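Local atomic coordinates of 2-dehydro-3-deoxy-d-gluconate/2-dehydro-3-deoxy-phosphogluconate aldolase (Picrophilus torridus, PDB entry 4UXD), a protein that is an aldolase of the dihydrodipicolinate synthetase family, built on a (beta/alpha)8 barrel and assembled here from four chains. Residues 150-156 with 178-184; 168-172 with 197-202. One frame throughout, in Å; residues are numbered along the deposited sequence.

Contact 1 (150-156 with 178-184); sequences DLLIYNI and VKGVKDS
Asn155 and Asp183 run side by side off neighbouring parallel strands, and Asn155 ND2 donates to Asp183 OD2 over 2.7 Å. The bond lies close to the amide plane but reaches the oxygen from above the carboxylate plane, with the two flat groups turned 32° apart. The backbones are joined by parallel-sheet bonds: Lys179 N to Leu151 O, Ile153 N to Gly180 O, Lys182 N to Ile153 O, Asn155 N to Lys182 O at 2.6 Å, and Ser184 N to Asn155 O. These strands are neighbours in the (beta/alpha)8 barrel and form a beta-alpha-beta unit with helix 165-174.

Side chains fill in on both faces of the sheet. With Leu152, CD2 rests against the bare backbone of Gly180, 3.8 Å from its CA. On the other face, Val181 CG2 meets Ile153 CB at 4.1 Å. The Tyr154 ring, swung anti to its own nitrogen (chi1 -180°), turns an edge to the facing strand, so that CE1 approaches Ser184 OG at 3.6 Å and Lys182 O also lies near the ring plane. Beside the Asp150 end of the pair, Lys179 CG packs on Asp150 CG; the salt bridge from Lys179 NZ to Asp150 OD1 is long, 3.7 Å, and each group has a stronger partner, Ser176 O and Tyr25 OH respectively.

Further out, Tyr154 OH meets Ser67 OG and a glycerol, while Lys182 makes a cation-pi contact with Phe63.

Ile163 N holds Asn155 OD1, fixing the amide's rotation; Asp183 is gripped at both oxygens, OD1 by Ser185 OG, which limits its rotation too.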
loop_
_atom_site.group_PDB
_atom_site.type_symbol
_atom_site.label_atom_id
_atom_site.label_comp_id
_atom_site.label_asym_id
_atom_site.label_seq_id
_atom_site.Cartn_x
_atom_site.Cartn_y
_atom_site.Cartn_z
ATOM N N ASP A 150 22.897 -17.684 20.883
ATOM C CA ASP A 150 22.928 -17.380 19.468
ATOM C C ASP A 150 21.545 -16.968 18.985
ATOM O O ASP A 150 20.562 -17.654 19.256
ATOM C CB ASP A 150 23.424 -18.589 18.680
ATOM C CG ASP A 150 24.915 -18.772 18.790
ATOM O OD1 ASP A 150 25.508 -18.162 19.696
ATOM O OD2 ASP A 150 25.489 -19.522 17.973
ATOM N N LEU A 151 21.474 -15.846 18.276
ATOM C CA LEU A 151 20.201 -15.361 17.772
ATOM C C LEU A 151 20.305 -14.926 16.322
ATOM O O LEU A 151 21.242 -14.230 15.935
ATOM C CB LEU A 151 19.690 -14.204 18.639
ATOM C CG LEU A 151 18.301 -13.677 18.272
ATOM C CD1 LEU A 151 17.531 -13.304 19.500
ATOM C CD2 LEU A 151 18.427 -12.466 17.359
ATOM N N LEU A 152 19.334 -15.367 15.530
ATOM C CA LEU A 152 19.170 -14.910 14.155
ATOM C C LEU A 152 17.978 -13.979 14.088
ATOM O O LEU A 152 16.854 -14.333 14.475
ATOM C CB LEU A 152 19.001 -16.092 13.197
ATOM C CG LEU A 152 20.309 -16.877 13.015
ATOM C CD1 LEU A 152 20.248 -18.210 13.747
ATOM C CD2 LEU A 152 20.630 -17.100 11.556
ATOM N N ILE A 153 18.239 -12.770 13.618
ATOM C CA ILE A 153 17.179 -11.817 13.362
ATOM C C ILE A 153 16.373 -12.294 12.160
ATOM O O ILE A 153 16.915 -12.886 11.214
ATOM C CB ILE A 153 17.745 -10.420 13.130
ATOM C CG1 ILE A 153 18.439 -9.966 14.414
ATOM C CG2 ILE A 153 16.655 -9.467 12.663
ATOM C CD1 ILE A 153 18.325 -8.504 14.733
ATOM N N TYR A 154 15.070 -12.059 12.229
ATOM C CA TYR A 154 14.147 -12.561 11.233
ATOM C C TYR A 154 13.345 -11.393 10.638
ATOM O O TYR A 154 12.640 -10.677 11.346
ATOM C CB TYR A 154 13.270 -13.613 11.887
ATOM C CG TYR A 154 12.221 -14.293 11.047
ATOM C CD1 TYR A 154 12.239 -14.264 9.658
ATOM C CD2 TYR A 154 11.180 -14.968 11.680
ATOM C CE1 TYR A 154 11.230 -14.899 8.925
ATOM C CE2 TYR A 154 10.185 -15.601 10.977
ATOM C CZ TYR A 154 10.203 -15.567 9.609
ATOM O OH TYR A 154 9.173 -16.213 8.963
ATOM N N ASN A 155 13.497 -11.169 9.342
ATOM C CA ASN A 155 12.797 -10.061 8.722
ATOM C C ASN A 155 11.698 -10.602 7.827
ATOM O O ASN A 155 11.976 -11.247 6.832
ATOM C CB ASN A 155 13.749 -9.155 7.942
ATOM C CG ASN A 155 13.013 -8.016 7.232
ATOM O OD1 ASN A 155 12.421 -7.140 7.878
ATOM N ND2 ASN A 155 13.029 -8.040 5.896
ATOM N N ILE A 156 10.452 -10.337 8.206
ATOM C CA ILE A 156 9.309 -10.800 7.440
ATOM C C ILE A 156 8.247 -9.677 7.441
ATOM O O ILE A 156 7.287 -9.718 8.213
ATOM C CB ILE A 156 8.788 -12.163 8.016
ATOM C CG1 ILE A 156 7.484 -12.601 7.351
ATOM C CG2 ILE A 156 8.623 -12.108 9.550
ATOM C CD1 ILE A 156 7.252 -14.092 7.396
ATOM N N VAL A 178 24.400 -11.979 18.026
ATOM C CA VAL A 178 23.674 -11.997 16.771
ATOM C C VAL A 178 24.539 -12.696 15.724
ATOM O O VAL A 178 25.576 -12.188 15.311
ATOM C CB VAL A 178 23.284 -10.571 16.286
ATOM C CG1 VAL A 178 22.566 -10.641 14.932
ATOM C CG2 VAL A 178 22.408 -9.857 17.318
ATOM N N LYS A 179 24.067 -13.856 15.285
ATOM C CA LYS A 179 24.809 -14.739 14.402
ATOM C C LYS A 179 24.297 -14.768 12.961
ATOM O O LYS A 179 24.846 -15.487 12.137
ATOM C CB LYS A 179 24.791 -16.160 14.983
ATOM C CG LYS A 179 25.626 -16.313 16.262
ATOM C CD LYS A 179 27.064 -15.828 16.047
ATOM C CE LYS A 179 27.967 -16.144 17.217
ATOM N NZ LYS A 179 27.557 -15.374 18.398
ATOM N N GLY A 180 23.262 -13.992 12.650
ATOM C CA GLY A 180 22.744 -13.947 11.294
ATOM C C GLY A 180 21.415 -13.230 11.137
ATOM O O GLY A 180 20.880 -12.630 12.079
ATOM N N VAL A 181 20.881 -13.302 9.921
ATOM C CA VAL A 181 19.609 -12.673 9.582
ATOM C C VAL A 181 18.876 -13.518 8.541
ATOM O O VAL A 181 19.494 -14.096 7.658
ATOM C CB VAL A 181 19.814 -11.257 9.077
ATOM C CG1 VAL A 181 20.484 -11.260 7.689
ATOM C CG2 VAL A 181 18.497 -10.492 9.074
ATOM N N LYS A 182 17.566 -13.657 8.716
ATOM C CA LYS A 182 16.717 -14.417 7.801
ATOM C C LYS A 182 15.735 -13.457 7.201
ATOM O O LYS A 182 15.109 -12.703 7.943
ATOM C CB LYS A 182 15.940 -15.531 8.509
ATOM C CG LYS A 182 16.764 -16.652 9.059
ATOM C CD LYS A 182 15.906 -17.523 9.957
ATOM C CE LYS A 182 16.645 -18.762 10.414
ATOM N NZ LYS A 182 15.820 -19.550 11.373
ATOM N N ASP A 183 15.563 -13.527 5.886
ATOM C CA ASP A 183 14.691 -12.605 5.169
ATOM C C ASP A 183 13.671 -13.306 4.269
ATOM O O ASP A 183 14.031 -14.020 3.334
ATOM C CB ASP A 183 15.539 -11.649 4.331
ATOM C CG ASP A 183 14.715 -10.578 3.659
ATOM O OD1 ASP A 183 14.153 -10.840 2.576
ATOM O OD2 ASP A 183 14.638 -9.468 4.216
ATOM N N SER A 184 12.395 -13.060 4.541
ATOM C CA SER A 184 11.286 -13.628 3.760
ATOM C C SER A 184 10.522 -12.576 2.926
ATOM O O SER A 184 9.477 -12.873 2.337
ATOM C CB SER A 184 10.306 -14.332 4.703
ATOM O OG SER A 184 10.936 -15.418 5.351
#

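Contact 2 (168-172 with 197-202); sequences VKNLK and LSDDDF
Lys172 reaches from the helix to the loop 197-202 and gives NZ two acceptors. One is Asp199 OD2, in a salt bridge of 2.6 Å, met nearly along the C-O axis; the other is Leu197 O, 2.8 Å from NZ, which sits tilted from its carbonyl plane. A type I turn from Asp199 to Phe202 shapes this receiving end, and Asp199 OD1 turns back to Asp201 N in an Asx turn, though that bond is modelled suspiciously short.

The same lysine makes the CH-pi contact. Its CG leaves anti to the backbone N (chi1 -171°) and the chain stays extended, which carries Lys172 CD across one face of the Phe202 ring, 17° off the normal through its centroid.

Apolar packing completes the join. Val168 CG1 comes to the ring edge, 3.8 Å from Phe202 CZ, and Val168 CB is equally near Leu197 CD1. The second methyl, Leu197 CD2, lies 3.6 Å from Lys169 CB, while Lys169 NZ leads away to a salt bridge with Glu166 OE1.

In the barrel, this ties helix 165-174 to the loop between helix 188-195 and strand 203-206, with Phe202 also lying on Val178 and Val181 of strand 178-183.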
loop_
_atom_site.group_PDB
_atom_site.type_symbol
_atom_site.label_atom_id
_atom_site.label_comp_id
_atom_site.label_asym_id
_atom_site.label_seq_id
_atom_site.Cartn_x
_atom_site.Cartn_y
_atom_site.Cartn_z
ATOM N N VAL A 168 20.006 -3.711 11.420
ATOM C CA VAL A 168 20.557 -5.027 11.668
ATOM C C VAL A 168 22.073 -4.900 11.826
ATOM O O VAL A 168 22.669 -5.518 12.712
ATOM C CB VAL A 168 20.222 -6.010 10.548
ATOM C CG1 VAL A 168 20.716 -7.395 10.906
ATOM C CG2 VAL A 168 18.737 -6.049 10.312
ATOM N N LYS A 169 22.676 -4.085 10.962
ATOM C CA LYS A 169 24.090 -3.744 11.049
ATOM C C LYS A 169 24.435 -3.211 12.432
ATOM O O LYS A 169 25.359 -3.702 13.082
ATOM C CB LYS A 169 24.453 -2.711 9.990
ATOM C CG LYS A 169 25.889 -2.259 10.023
ATOM C CD LYS A 169 26.243 -1.460 8.773
ATOM C CE LYS A 169 25.341 -0.238 8.573
ATOM N NZ LYS A 169 25.733 0.577 7.371
ATOM N N ASN A 170 23.684 -2.221 12.891
ATOM C CA ASN A 170 23.926 -1.661 14.212
ATOM C C ASN A 170 23.906 -2.724 15.303
ATOM O O ASN A 170 24.840 -2.814 16.095
ATOM C CB ASN A 170 22.898 -0.576 14.533
ATOM C CG ASN A 170 23.172 0.720 13.798
ATOM O OD1 ASN A 170 24.277 0.942 13.296
ATOM N ND2 ASN A 170 22.170 1.593 13.745
ATOM N N LEU A 171 22.848 -3.527 15.351
ATOM C CA LEU A 171 22.737 -4.556 16.373
ATOM C C LEU A 171 23.868 -5.570 16.250
ATOM O O LEU A 171 24.333 -6.143 17.253
ATOM C CB LEU A 171 21.392 -5.274 16.275
ATOM C CG LEU A 171 20.138 -4.495 16.640
ATOM C CD1 LEU A 171 18.942 -5.188 16.004
ATOM C CD2 LEU A 171 19.977 -4.409 18.153
ATOM N N LYS A 172 24.294 -5.791 15.011
ATOM C CA LYS A 172 25.347 -6.747 14.727
ATOM C C LYS A 172 26.592 -6.382 15.528
ATOM O O LYS A 172 27.112 -7.194 16.305
ATOM C CB LYS A 172 25.657 -6.780 13.227
ATOM C CG LYS A 172 26.606 -7.904 12.823
ATOM C CD LYS A 172 27.027 -7.766 11.375
ATOM C CE LYS A 172 28.324 -8.495 11.098
ATOM N NZ LYS A 172 28.679 -8.425 9.649
ATOM N N LEU A 197 25.839 -7.519 4.729
ATOM C CA LEU A 197 26.196 -7.688 6.138
ATOM C C LEU A 197 26.813 -9.062 6.366
ATOM O O LEU A 197 27.199 -9.408 7.486
ATOM C CB LEU A 197 24.962 -7.535 7.049
ATOM C CG LEU A 197 24.100 -6.275 6.946
ATOM C CD1 LEU A 197 22.914 -6.404 7.872
ATOM C CD2 LEU A 197 24.888 -5.024 7.279
ATOM N N SER A 198 26.891 -9.855 5.306
ATOM C CA SER A 198 27.384 -11.219 5.424
ATOM C C SER A 198 28.862 -11.250 5.840
ATOM O O SER A 198 29.669 -10.426 5.388
ATOM C CB SER A 198 27.183 -11.961 4.097
ATOM O OG SER A 198 27.143 -13.360 4.277
ATOM N N ASP A 199 29.198 -12.182 6.728
ATOM C CA ASP A 199 30.593 -12.501 7.014
ATOM C C ASP A 199 30.696 -13.877 7.683
ATOM O O ASP A 199 29.794 -14.709 7.566
ATOM C CB ASP A 199 31.250 -11.403 7.878
ATOM C CG ASP A 199 30.845 -11.467 9.341
ATOM O OD1 ASP A 199 31.163 -12.469 10.015
ATOM O OD2 ASP A 199 30.246 -10.492 9.835
ATOM N N ASP A 200 31.794 -14.116 8.389
ATOM C CA ASP A 200 32.094 -15.452 8.885
ATOM C C ASP A 200 31.325 -15.793 10.165
ATOM O O ASP A 200 31.063 -16.967 10.436
ATOM C CB ASP A 200 33.601 -15.593 9.098
ATOM C CG ASP A 200 34.388 -15.445 7.796
ATOM O OD1 ASP A 200 34.435 -16.424 7.019
ATOM O OD2 ASP A 200 34.952 -14.353 7.546
ATOM N N ASP A 201 30.945 -14.769 10.928
ATOM C CA ASP A 201 30.092 -14.938 12.108
ATOM C C ASP A 201 28.718 -14.279 11.915
ATOM O O ASP A 201 28.034 -13.933 12.887
ATOM C CB ASP A 201 30.786 -14.364 13.346
ATOM C CG ASP A 201 31.595 -15.409 14.100
ATOM O OD1 ASP A 201 31.122 -16.561 14.231
ATOM O OD2 ASP A 201 32.708 -15.075 14.567
ATOM N N PHE A 202 28.313 -14.119 10.656
ATOM C CA PHE A 202 26.998 -13.567 10.348
ATOM C C PHE A 202 26.411 -14.182 9.066
ATOM O O PHE A 202 26.881 -13.922 7.948
ATOM C CB PHE A 202 27.076 -12.042 10.233
ATOM C CG PHE A 202 25.734 -11.364 10.253
ATOM C CD1 PHE A 202 25.071 -11.150 11.450
ATOM C CD2 PHE A 202 25.129 -10.948 9.074
ATOM C CE1 PHE A 202 23.830 -10.530 11.473
ATOM C CE2 PHE A 202 23.897 -10.335 9.091
ATOM C CZ PHE A 202 23.246 -10.125 10.297
#

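How the contacts relate
The two contacts cross along the chain, their segments alternating. Contact 1 lies in the sheet of the barrel and contact 2 on its outer, helical layer; their centres are about 10 Å apart, the first about 9 Å and the second about 19 Å from the chain centre. They touch where Gly180 N comes 3.6 Å from Phe202 CD1, and again where Ile153 CD1 meets Leu171 CD1 at 3.6 Å. A glycerol, probably from the crystallisation liquor, lies about 3 Å from the Ser184 side chain (nearest atoms), at the C-terminal end of the strands, where pockets of (beta/alpha)8 barrels lie.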